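Local atomic coordinates of Rho guanine nucleotide exchange factor 11 (Homo sapiens, PDB entry 5JHH), a protein that probably activates Rho-family small GTPases by driving exchange of bound GDP for GTP, using tandem DH and PH domains. Residues E25-L30 with P92-I97; V32-H37 with N78-A83; I74-S79 with L102-G107. All coordinates share one frame; numbering follows the deposited sequence.

Interaction 1: residues E25-L30 with P92-I97; sequences EVINEL and PIIKEI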
loop_
_atom_site.group_PDB
_atom_site.type_symbol
_atom_site.label_atom_id
_atom_site.label_comp_id
_atom_site.label_asym_id
_atom_site.label_seq_id
_atom_site.Cartn_x
_atom_site.Cartn_y
_atom_site.Cartn_z
ATOM N N GLU A 25 -0.114 9.840 -26.113
ATOM C CA GLU A 25 -1.177 9.853 -25.137
ATOM C C GLU A 25 -0.603 9.703 -23.743
ATOM O O GLU A 25 -0.998 10.416 -22.827
ATOM C CB GLU A 25 -2.156 8.706 -25.379
ATOM C CG GLU A 25 -3.142 8.955 -26.500
ATOM C CD GLU A 25 -4.093 10.091 -26.192
ATOM O OE1 GLU A 25 -4.195 10.484 -25.017
ATOM O OE2 GLU A 25 -4.739 10.602 -27.123
ATOM N N VAL A 26 0.276 8.728 -23.581
ATOM C CA VAL A 26 0.849 8.451 -22.282
ATOM C C VAL A 26 1.695 9.634 -21.781
ATOM O O VAL A 26 1.679 9.994 -20.593
ATOM C CB VAL A 26 1.748 7.223 -22.308
ATOM C CG1 VAL A 26 2.157 6.890 -20.886
ATOM C CG2 VAL A 26 1.012 6.051 -22.888
ATOM N N ILE A 27 2.430 10.232 -22.698
ATOM C CA ILE A 27 3.233 11.369 -22.360
ATOM C C ILE A 27 2.317 12.505 -21.957
ATOM O O ILE A 27 2.586 13.233 -21.026
ATOM C CB ILE A 27 4.141 11.773 -23.534
ATOM C CG1 ILE A 27 5.248 10.751 -23.667
ATOM C CG2 ILE A 27 4.756 13.141 -23.302
ATOM C CD1 ILE A 27 6.144 10.974 -24.868
ATOM N N ASN A 28 1.225 12.649 -22.665
ATOM C CA ASN A 28 0.296 13.661 -22.318
ATOM C C ASN A 28 -0.251 13.388 -20.910
ATOM O O ASN A 28 -0.298 14.288 -20.111
ATOM C CB ASN A 28 -0.810 13.703 -23.337
ATOM C CG ASN A 28 -1.836 14.763 -23.041
ATOM O OD1 ASN A 28 -3.008 14.451 -22.768
ATOM N ND2 ASN A 28 -1.426 16.006 -23.127
ATOM N N GLU A 29 -0.653 12.155 -20.611
ATOM C CA GLU A 29 -1.179 11.842 -19.291
ATOM C C GLU A 29 -0.162 12.182 -18.185
ATOM O O GLU A 29 -0.506 12.788 -17.176
ATOM C CB GLU A 29 -1.587 10.365 -19.184
ATOM C CG GLU A 29 -2.351 10.108 -17.897
ATOM C CD GLU A 29 -2.668 8.670 -17.584
ATOM O OE1 GLU A 29 -2.210 7.744 -18.299
ATOM O OE2 GLU A 29 -3.384 8.477 -16.574
ATOM N N LEU A 30 1.087 11.807 -18.396
ATOM C CA LEU A 30 2.138 12.156 -17.488
ATOM C C LEU A 30 2.166 13.635 -17.223
ATOM O O LEU A 30 2.122 14.060 -16.070
ATOM C CB LEU A 30 3.476 11.709 -18.031
ATOM C CG LEU A 30 4.678 12.243 -17.277
ATOM C CD1 LEU A 30 4.769 11.611 -15.894
ATOM C CD2 LEU A 30 5.939 11.942 -18.057
ATOM N N PRO A 92 3.311 20.066 -30.526
ATOM C CA PRO A 92 2.432 19.173 -29.769
ATOM C C PRO A 92 2.801 17.705 -29.851
ATOM O O PRO A 92 2.225 16.868 -29.127
ATOM C CB PRO A 92 1.057 19.399 -30.418
ATOM C CG PRO A 92 1.355 19.877 -31.791
ATOM C CD PRO A 92 2.624 20.663 -31.685
ATOM N N ILE A 93 3.715 17.377 -30.750
ATOM C CA ILE A 93 4.211 16.030 -30.821
ATOM C C ILE A 93 5.515 16.011 -30.073
ATOM O O ILE A 93 6.517 16.566 -30.525
ATOM C CB ILE A 93 4.484 15.595 -32.248
ATOM C CG1 ILE A 93 3.232 15.771 -33.094
ATOM C CG2 ILE A 93 4.961 14.141 -32.265
ATOM C CD1 ILE A 93 3.443 15.367 -34.545
ATOM N N ILE A 94 5.518 15.371 -28.919
ATOM C CA ILE A 94 6.701 15.437 -28.093
ATOM C C ILE A 94 7.691 14.415 -28.647
ATOM O O ILE A 94 7.318 13.291 -28.983
ATOM C CB ILE A 94 6.357 15.241 -26.589
ATOM C CG1 ILE A 94 5.612 16.477 -26.027
ATOM C CG2 ILE A 94 7.624 15.015 -25.788
ATOM C CD1 ILE A 94 4.107 16.345 -25.988
ATOM N N LYS A 95 8.945 14.817 -28.773
ATOM C CA LYS A 95 9.945 13.958 -29.377
ATOM C C LYS A 95 10.625 13.169 -28.284
ATOM O O LYS A 95 9.930 12.487 -27.561
ATOM C CB LYS A 95 10.913 14.771 -30.239
ATOM C CG LYS A 95 10.255 15.356 -31.491
ATOM C CD LYS A 95 9.640 14.269 -32.377
ATOM C CE LYS A 95 9.325 14.778 -33.784
ATOM N NZ LYS A 95 8.304 15.870 -33.790
ATOM N N GLU A 96 11.944 13.258 -28.127
ATOM C CA GLU A 96 12.605 12.520 -27.055
ATOM C C GLU A 96 12.243 13.111 -25.686
ATOM O O GLU A 96 12.096 14.325 -25.512
ATOM C CB GLU A 96 14.133 12.443 -27.172
ATOM C CG GLU A 96 14.789 13.136 -28.350
ATOM C CD GLU A 96 14.619 12.340 -29.624
ATOM O OE1 GLU A 96 13.934 12.838 -30.543
ATOM O OE2 GLU A 96 15.125 11.200 -29.678
ATOM N N ILE A 97 12.130 12.227 -24.708
ATOM C CA ILE A 97 11.691 12.629 -23.406
ATOM C C ILE A 97 12.590 12.088 -22.322
ATOM O O ILE A 97 12.463 12.489 -21.174
ATOM C CB ILE A 97 10.233 12.200 -23.214
ATOM C CG1 ILE A 97 9.513 13.252 -22.410
ATOM C CG2 ILE A 97 10.120 10.766 -22.673
ATOM C CD1 ILE A 97 8.062 12.914 -22.189
#

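Interaction 2: residues V32-H37 with N78-A83; sequences VTEASH and NSWCEA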
loop_
_atom_site.group_PDB
_atom_site.type_symbol
_atom_site.label_atom_id
_atom_site.label_comp_id
_atom_site.label_asym_id
_atom_site.label_seq_id
_atom_site.Cartn_x
_atom_site.Cartn_y
_atom_site.Cartn_z
ATOM N N VAL A 32 -0.148 15.965 -17.815
ATOM C CA VAL A 32 -1.372 16.533 -17.281
ATOM C C VAL A 32 -1.514 16.123 -15.823
ATOM O O VAL A 32 -1.909 16.915 -14.997
ATOM C CB VAL A 32 -2.596 16.102 -18.106
ATOM C CG1 VAL A 32 -3.890 16.526 -17.431
ATOM C CG2 VAL A 32 -2.528 16.754 -19.476
ATOM N N THR A 33 -1.160 14.892 -15.496
ATOM C CA THR A 33 -1.280 14.472 -14.110
ATOM C C THR A 33 -0.144 15.029 -13.216
ATOM O O THR A 33 -0.306 15.163 -12.005
ATOM C CB THR A 33 -1.265 12.984 -13.999
ATOM O OG1 THR A 33 -0.075 12.484 -14.649
ATOM C CG2 THR A 33 -2.533 12.418 -14.612
ATOM N N GLU A 34 0.970 15.416 -13.801
ATOM C CA GLU A 34 1.954 16.165 -13.025
ATOM C C GLU A 34 1.442 17.544 -12.636
ATOM O O GLU A 34 1.523 17.950 -11.468
ATOM C CB GLU A 34 3.248 16.271 -13.756
ATOM C CG GLU A 34 4.370 16.831 -12.926
ATOM C CD GLU A 34 4.836 15.915 -11.782
ATOM O OE1 GLU A 34 4.583 14.681 -11.762
ATOM O OE2 GLU A 34 5.499 16.470 -10.886
ATOM N N ALA A 35 0.836 18.244 -13.576
ATOM C CA ALA A 35 0.308 19.554 -13.270
ATOM C C ALA A 35 -0.817 19.387 -12.236
ATOM O O ALA A 35 -1.002 20.164 -11.284
ATOM C CB ALA A 35 -0.232 20.219 -14.549
ATOM N N SER A 36 -1.594 18.350 -12.425
ATOM C CA SER A 36 -2.671 18.113 -11.519
ATOM C C SER A 36 -2.124 17.846 -10.093
ATOM O O SER A 36 -2.654 18.282 -9.103
ATOM C CB SER A 36 -3.465 16.940 -12.003
ATOM O OG SER A 36 -4.504 16.863 -11.101
ATOM N N HIS A 37 -1.015 17.135 -10.018
ATOM C CA HIS A 37 -0.467 16.785 -8.730
ATOM C C HIS A 37 0.054 18.018 -8.017
ATOM O O HIS A 37 -0.221 18.275 -6.857
ATOM C CB HIS A 37 0.614 15.729 -8.881
ATOM C CG HIS A 37 1.257 15.401 -7.597
ATOM N ND1 HIS A 37 2.519 15.846 -7.272
ATOM C CD2 HIS A 37 0.777 14.786 -6.504
ATOM C CE1 HIS A 37 2.799 15.485 -6.036
ATOM N NE2 HIS A 37 1.746 14.863 -5.547
ATOM N N ASN A 78 7.276 21.642 -9.252
ATOM C CA ASN A 78 7.052 22.805 -10.084
ATOM C C ASN A 78 8.184 22.959 -11.105
ATOM O O ASN A 78 7.928 23.135 -12.283
ATOM C CB ASN A 78 6.990 24.019 -9.193
ATOM C CG ASN A 78 6.822 25.321 -9.959
ATOM O OD1 ASN A 78 5.809 25.564 -10.596
ATOM N ND2 ASN A 78 7.816 26.171 -9.862
ATOM N N SER A 79 9.418 22.805 -10.663
ATOM C CA SER A 79 10.542 22.889 -11.561
ATOM C C SER A 79 10.365 21.883 -12.673
ATOM O O SER A 79 10.460 22.214 -13.832
ATOM C CB SER A 79 11.873 22.690 -10.825
ATOM O OG SER A 79 11.977 21.383 -10.253
ATOM N N TRP A 80 10.060 20.648 -12.330
ATOM C CA TRP A 80 9.883 19.627 -13.350
ATOM C C TRP A 80 8.717 19.991 -14.273
ATOM O O TRP A 80 8.797 19.910 -15.495
ATOM C CB TRP A 80 9.639 18.249 -12.708
ATOM C CG TRP A 80 9.948 17.115 -13.606
ATOM C CD1 TRP A 80 10.983 17.053 -14.473
ATOM C CD2 TRP A 80 9.259 15.851 -13.706
ATOM N NE1 TRP A 80 10.988 15.849 -15.121
ATOM C CE2 TRP A 80 9.932 15.097 -14.683
ATOM C CE3 TRP A 80 8.101 15.311 -13.109
ATOM C CZ2 TRP A 80 9.534 13.790 -15.042
ATOM C CZ3 TRP A 80 7.699 14.041 -13.449
ATOM C CH2 TRP A 80 8.423 13.280 -14.422
ATOM N N CYS A 81 7.628 20.390 -13.661
ATOM C CA CYS A 81 6.496 20.856 -14.405
ATOM C C CYS A 81 6.853 21.971 -15.394
ATOM O O CYS A 81 6.398 21.948 -16.517
ATOM C CB CYS A 81 5.489 21.384 -13.448
ATOM S SG CYS A 81 3.891 20.793 -13.843
ATOM N N GLU A 82 7.642 22.953 -14.980
ATOM C CA GLU A 82 8.035 24.027 -15.893
ATOM C C GLU A 82 8.931 23.513 -17.050
ATOM O O GLU A 82 8.858 24.050 -18.159
ATOM C CB GLU A 82 8.732 25.201 -15.168
ATOM C CG GLU A 82 7.825 26.088 -14.294
ATOM C CD GLU A 82 6.759 26.883 -15.068
ATOM O OE1 GLU A 82 7.128 27.839 -15.781
ATOM O OE2 GLU A 82 5.537 26.586 -14.945
ATOM N N ALA A 83 9.768 22.504 -16.805
ATOM C CA ALA A 83 10.555 21.918 -17.893
ATOM C C ALA A 83 9.653 21.164 -18.865
ATOM O O ALA A 83 9.962 21.093 -20.045
ATOM C CB ALA A 83 11.662 21.009 -17.368
#

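Interaction 3: residues I74-S79 with L102-G107; sequences IEIHNS and LARFDG. With GOL (glycerol), chain E.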
loop_
_atom_site.group_PDB
_atom_site.type_symbol
_atom_site.label_atom_id
_atom_site.label_comp_id
_atom_site.label_asym_id
_atom_site.label_seq_id
_atom_site.Cartn_x
_atom_site.Cartn_y
_atom_site.Cartn_z
ATOM N N ILE A 74 6.952 21.198 -3.161
ATOM C CA ILE A 74 6.288 21.884 -4.239
ATOM C C ILE A 74 7.273 22.302 -5.334
ATOM O O ILE A 74 6.983 22.136 -6.533
ATOM C CB ILE A 74 5.545 23.096 -3.687
ATOM C CG1 ILE A 74 4.257 22.621 -2.995
ATOM C CG2 ILE A 74 5.318 24.151 -4.745
ATOM C CD1 ILE A 74 3.497 23.740 -2.270
ATOM N N GLU A 75 8.422 22.835 -4.938
ATOM C CA GLU A 75 9.441 23.214 -5.908
ATOM C C GLU A 75 10.088 22.018 -6.687
ATOM O O GLU A 75 10.339 22.102 -7.872
ATOM C CB GLU A 75 10.480 24.066 -5.205
ATOM C CG GLU A 75 11.536 24.696 -6.120
ATOM C CD GLU A 75 10.956 25.355 -7.365
ATOM O OE1 GLU A 75 9.805 25.868 -7.332
ATOM O OE2 GLU A 75 11.660 25.309 -8.392
ATOM N N ILE A 76 10.283 20.881 -6.046
ATOM C CA ILE A 76 10.632 19.675 -6.764
ATOM C C ILE A 76 9.722 19.495 -7.971
ATOM O O ILE A 76 10.186 19.166 -9.083
ATOM C CB ILE A 76 10.396 18.399 -5.927
ATOM C CG1 ILE A 76 11.379 18.242 -4.776
ATOM C CG2 ILE A 76 10.388 17.138 -6.780
ATOM C CD1 ILE A 76 12.787 18.165 -5.172
ATOM N N HIS A 77 8.417 19.549 -7.729
ATOM C CA HIS A 77 7.462 19.258 -8.798
ATOM C C HIS A 77 7.211 20.428 -9.752
ATOM O O HIS A 77 6.918 20.207 -10.931
ATOM C CB HIS A 77 6.131 18.733 -8.264
ATOM C CG HIS A 77 6.217 17.367 -7.694
ATOM N ND1 HIS A 77 6.134 16.237 -8.467
ATOM C CD2 HIS A 77 6.374 16.939 -6.419
ATOM C CE1 HIS A 77 6.241 15.173 -7.701
ATOM N NE2 HIS A 77 6.409 15.572 -6.457
ATOM N N ASN A 78 7.276 21.642 -9.252
ATOM C CA ASN A 78 7.052 22.805 -10.084
ATOM C C ASN A 78 8.184 22.959 -11.105
ATOM O O ASN A 78 7.928 23.135 -12.283
ATOM C CB ASN A 78 6.990 24.019 -9.193
ATOM C CG ASN A 78 6.822 25.321 -9.959
ATOM O OD1 ASN A 78 5.809 25.564 -10.596
ATOM N ND2 ASN A 78 7.816 26.171 -9.862
ATOM N N SER A 79 9.418 22.805 -10.663
ATOM C CA SER A 79 10.542 22.889 -11.561
ATOM C C SER A 79 10.365 21.883 -12.673
ATOM O O SER A 79 10.460 22.214 -13.832
ATOM C CB SER A 79 11.873 22.690 -10.825
ATOM O OG SER A 79 11.977 21.383 -10.253
ATOM N N LEU A 102 15.308 11.723 -16.890
ATOM C CA LEU A 102 16.526 11.625 -16.111
ATOM C C LEU A 102 16.805 12.887 -15.289
ATOM O O LEU A 102 17.461 12.811 -14.260
ATOM C CB LEU A 102 17.749 11.317 -16.987
ATOM C CG LEU A 102 17.670 10.005 -17.779
ATOM C CD1 LEU A 102 18.843 9.917 -18.754
ATOM C CD2 LEU A 102 17.671 8.796 -16.854
ATOM N N ALA A 103 16.346 14.038 -15.743
ATOM C CA ALA A 103 16.592 15.231 -14.999
ATOM C C ALA A 103 15.791 15.243 -13.666
ATOM O O ALA A 103 16.129 15.986 -12.728
ATOM C CB ALA A 103 16.281 16.450 -15.848
ATOM N N ARG A 104 14.764 14.410 -13.566
ATOM C CA ARG A 104 14.042 14.274 -12.283
ATOM C C ARG A 104 14.406 13.037 -11.477
ATOM O O ARG A 104 14.337 13.036 -10.257
ATOM C CB ARG A 104 12.533 14.316 -12.495
ATOM C CG ARG A 104 11.682 14.557 -11.230
ATOM C CD ARG A 104 12.548 14.802 -9.972
ATOM N NE ARG A 104 12.725 16.170 -9.711
ATOM C CZ ARG A 104 13.626 16.733 -8.941
ATOM N NH1 ARG A 104 14.602 16.086 -8.333
ATOM N NH2 ARG A 104 13.529 18.017 -8.841
ATOM N N PHE A 105 14.771 11.968 -12.136
ATOM C CA PHE A 105 14.803 10.686 -11.461
ATOM C C PHE A 105 16.136 10.040 -11.411
ATOM O O PHE A 105 16.241 8.924 -10.910
ATOM C CB PHE A 105 13.850 9.711 -12.167
ATOM C CG PHE A 105 12.438 10.150 -12.165
ATOM C CD1 PHE A 105 11.792 10.434 -10.972
ATOM C CD2 PHE A 105 11.710 10.206 -13.349
ATOM C CE1 PHE A 105 10.464 10.865 -10.974
ATOM C CE2 PHE A 105 10.383 10.586 -13.343
ATOM C CZ PHE A 105 9.767 10.935 -12.140
ATOM N N ASP A 106 17.160 10.704 -11.936
ATOM C CA ASP A 106 18.511 10.140 -11.956
ATOM C C ASP A 106 19.528 11.062 -11.263
ATOM O O ASP A 106 19.308 12.266 -11.152
ATOM C CB ASP A 106 18.926 9.922 -13.410
ATOM C CG ASP A 106 20.156 9.015 -13.568
ATOM O OD1 ASP A 106 20.323 8.018 -12.823
ATOM O OD2 ASP A 106 20.957 9.295 -14.473
ATOM N N GLY A 107 20.641 10.458 -10.837
ATOM C CA GLY A 107 21.764 11.116 -10.241
ATOM C C GLY A 107 21.345 12.021 -9.101
ATOM O O GLY A 107 20.541 11.626 -8.282
HETATM C C1 GOL E . 14.348 20.297 -14.454
HETATM O O1 GOL E . 13.487 19.333 -15.060
HETATM C C2 GOL E . 14.712 19.934 -12.998
HETATM O O2 GOL E . 14.508 21.134 -12.286
HETATM C C3 GOL E . 13.942 18.762 -12.349
HETATM O O3 GOL E . 12.795 19.146 -11.543
#

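Interaction 1: residues E25-L30 with P92-I97
Ile27 and Ile97 point at each other from a helix and a loop, and their side chains meet tip to tip. Ile27 lies on helix 18-54 of the Dbl-homology (DH) domain, while Ile97 is the N-cap residue of helix 98-105, at the end of the link from helix 70-89. The terminal methyl CD1 of Ile97 approaches the whole end of Ile27: it lies 3.5 Å from Ile27 CG2, tighter than usual for two methyls, and 3.8 Å from Ile27 CD1. Ile27 offers both arms because its CG1 stands anti to the carbonyl carbon (chi1 -73°) and the chain runs on extended, so that CG2 and CD1 both face the incoming methyl. Ile97 is extended beyond CG1, but its first torsion, -144°, lies off the staggered values, which suggests mild strain.

Ile94 comes in differently. It lies broadside to Ile27 CG2, with Ile94 CB, CG2 and CD1 all about 4.2 Å from that methyl, a looser fit than that of Ile97. A single methyl of the helix is thus met by two isoleucines of the loop, and Phe31, one turn further along the helix, also packs against both Ile94 and Ile97. The loop backbone is held by polar bonds alongside: Ile94 O receives Gln24 and Arg23, and Ile97 N is bonded to Glu190. On another side of the helix, Glu29 bonds to the chain of another protein, consistent with the place of the DH-domain glutamate that meets the GTPase in related exchange factors. Between 25-30 and 92-97 there is no hydrogen bond or charge pair; the contact is purely aliphatic, so its hold depends on shape and the exclusion of water.

Interaction 2: residues V32-H37 with N78-A83
Glu34 lies across the edge of Trp80 while Ala35 rests against Cys81, joining helices 18-54 and 70-89 as a roughly antiparallel pair in the helical bundle of the DH domain. The axes of the two short segments approach to 9.8 Å and cross at -146°, and the alpha carbons of Ala35 and Cys81 form the nearest pair.

The apolar packing is modest and centres on sulfur. Cys81 SG lies 3.8 Å from Ala35 CA and 4.2 Å from Ala35 CB, fitting against the helix surface beside the small alanine, and Glu34 CG, the aliphatic part of that side chain, lies 4.1 Å from Cys81 SG.

Contact between carboxylate and ring makes up the second kind. With CG anti to the backbone N (chi1 -170°) and a bend at chi2, the acid of Glu34 is carried to the benzo edge of Trp80. The two planes stand 79° apart. Glu34 CD is 3.6 Å from Trp80 CE3, and OE1 lies at the same distance from Trp80 CZ3, so the carboxylate comes to the C-H rim of the indole and not over its pi face, an approach that would suit a negative charge.

Polar bonds reach beyond the pair. Glu34 OE1 forms a salt bridge with Arg169 and a hydrogen bond with Tyr173, both of helix 165-182, and OE2 is bonded to His77; Trp80 NE1 is bonded to the carbonyl of Leu100. Three partners thus hold the buried carboxylate, two at OE1 and one at OE2. An alanine in place of Glu34 is likely to leave Arg169 without its carboxylate mate and to open a gap beside the indole. At that edge, Glu34 OE2 lies in the ring plane, 3.6 Å from Trp80 CE3.

Interaction 3: residues I74-S79 with L102-G107
Ile76 lies over one face of the Arg104 guanidinium, where helices 70-89 and 98-105 meet in the DH helical bundle. This is the close-packed part. The two side chains cross at about a right angle; Ile76 CG2 stands 3.6 Å above the guanidinium plane, displaced toward its rim, and Ile76 CD1 reaches Arg104 NH2 at 3.7 Å. Arg104 arrives by a bent chain: chi2 is nearly eclipsed at 4° and chi3 turns again, which swings the flat group toward helix 70-89 although CB does not point there. At its base, Arg104 CB sits over the centre of the Phe105 ring. Leu113 of helix 107-121 packs on Ile76, Arg104 and Phe105 alike.

The polar margin is looser. Ser79 OG approaches the guanidinium at its edge, in plane, but remains 4.0 Å from Arg104 NH2, and no hydrogen bond joins the two segments directly. A glycerol, probably from the crystallisation liquor, bridges them instead, and the remaining polar ties of the arginine are slight: NH1 has a weak bond to Ala109 O and a long ion pair with Glu112. Glycerol O3 donates to Ser79 OG over 2.7 Å and accepts a weak bond from Arg104 NH2 at 3.0 Å, bent to 127° at the hydrogen.

In the fold
All three contacts lie within the DH domain. Interactions 1 and 2 draw on helix 18-54, interactions 2 and 3 on helix 70-89, and interaction 2 is nested inside the loop that interaction 1 closes. Interaction 1 is buried and has no polar atom in it; interaction 3 is also buried but sets an isoleucine against an arginine, with a glycerol at its margin; interaction 2 runs from a buried acid and indole to an exposed alanine. The contacts adjoin one another: Trp80 touches both Leu30 of interaction 1 and the ring of Phe105 in interaction 3, while Glu34 probably hydrogen-bonds to His77, linking 32-37 with 74-79. Centres of interactions 2 and 3 are about 10 Å apart.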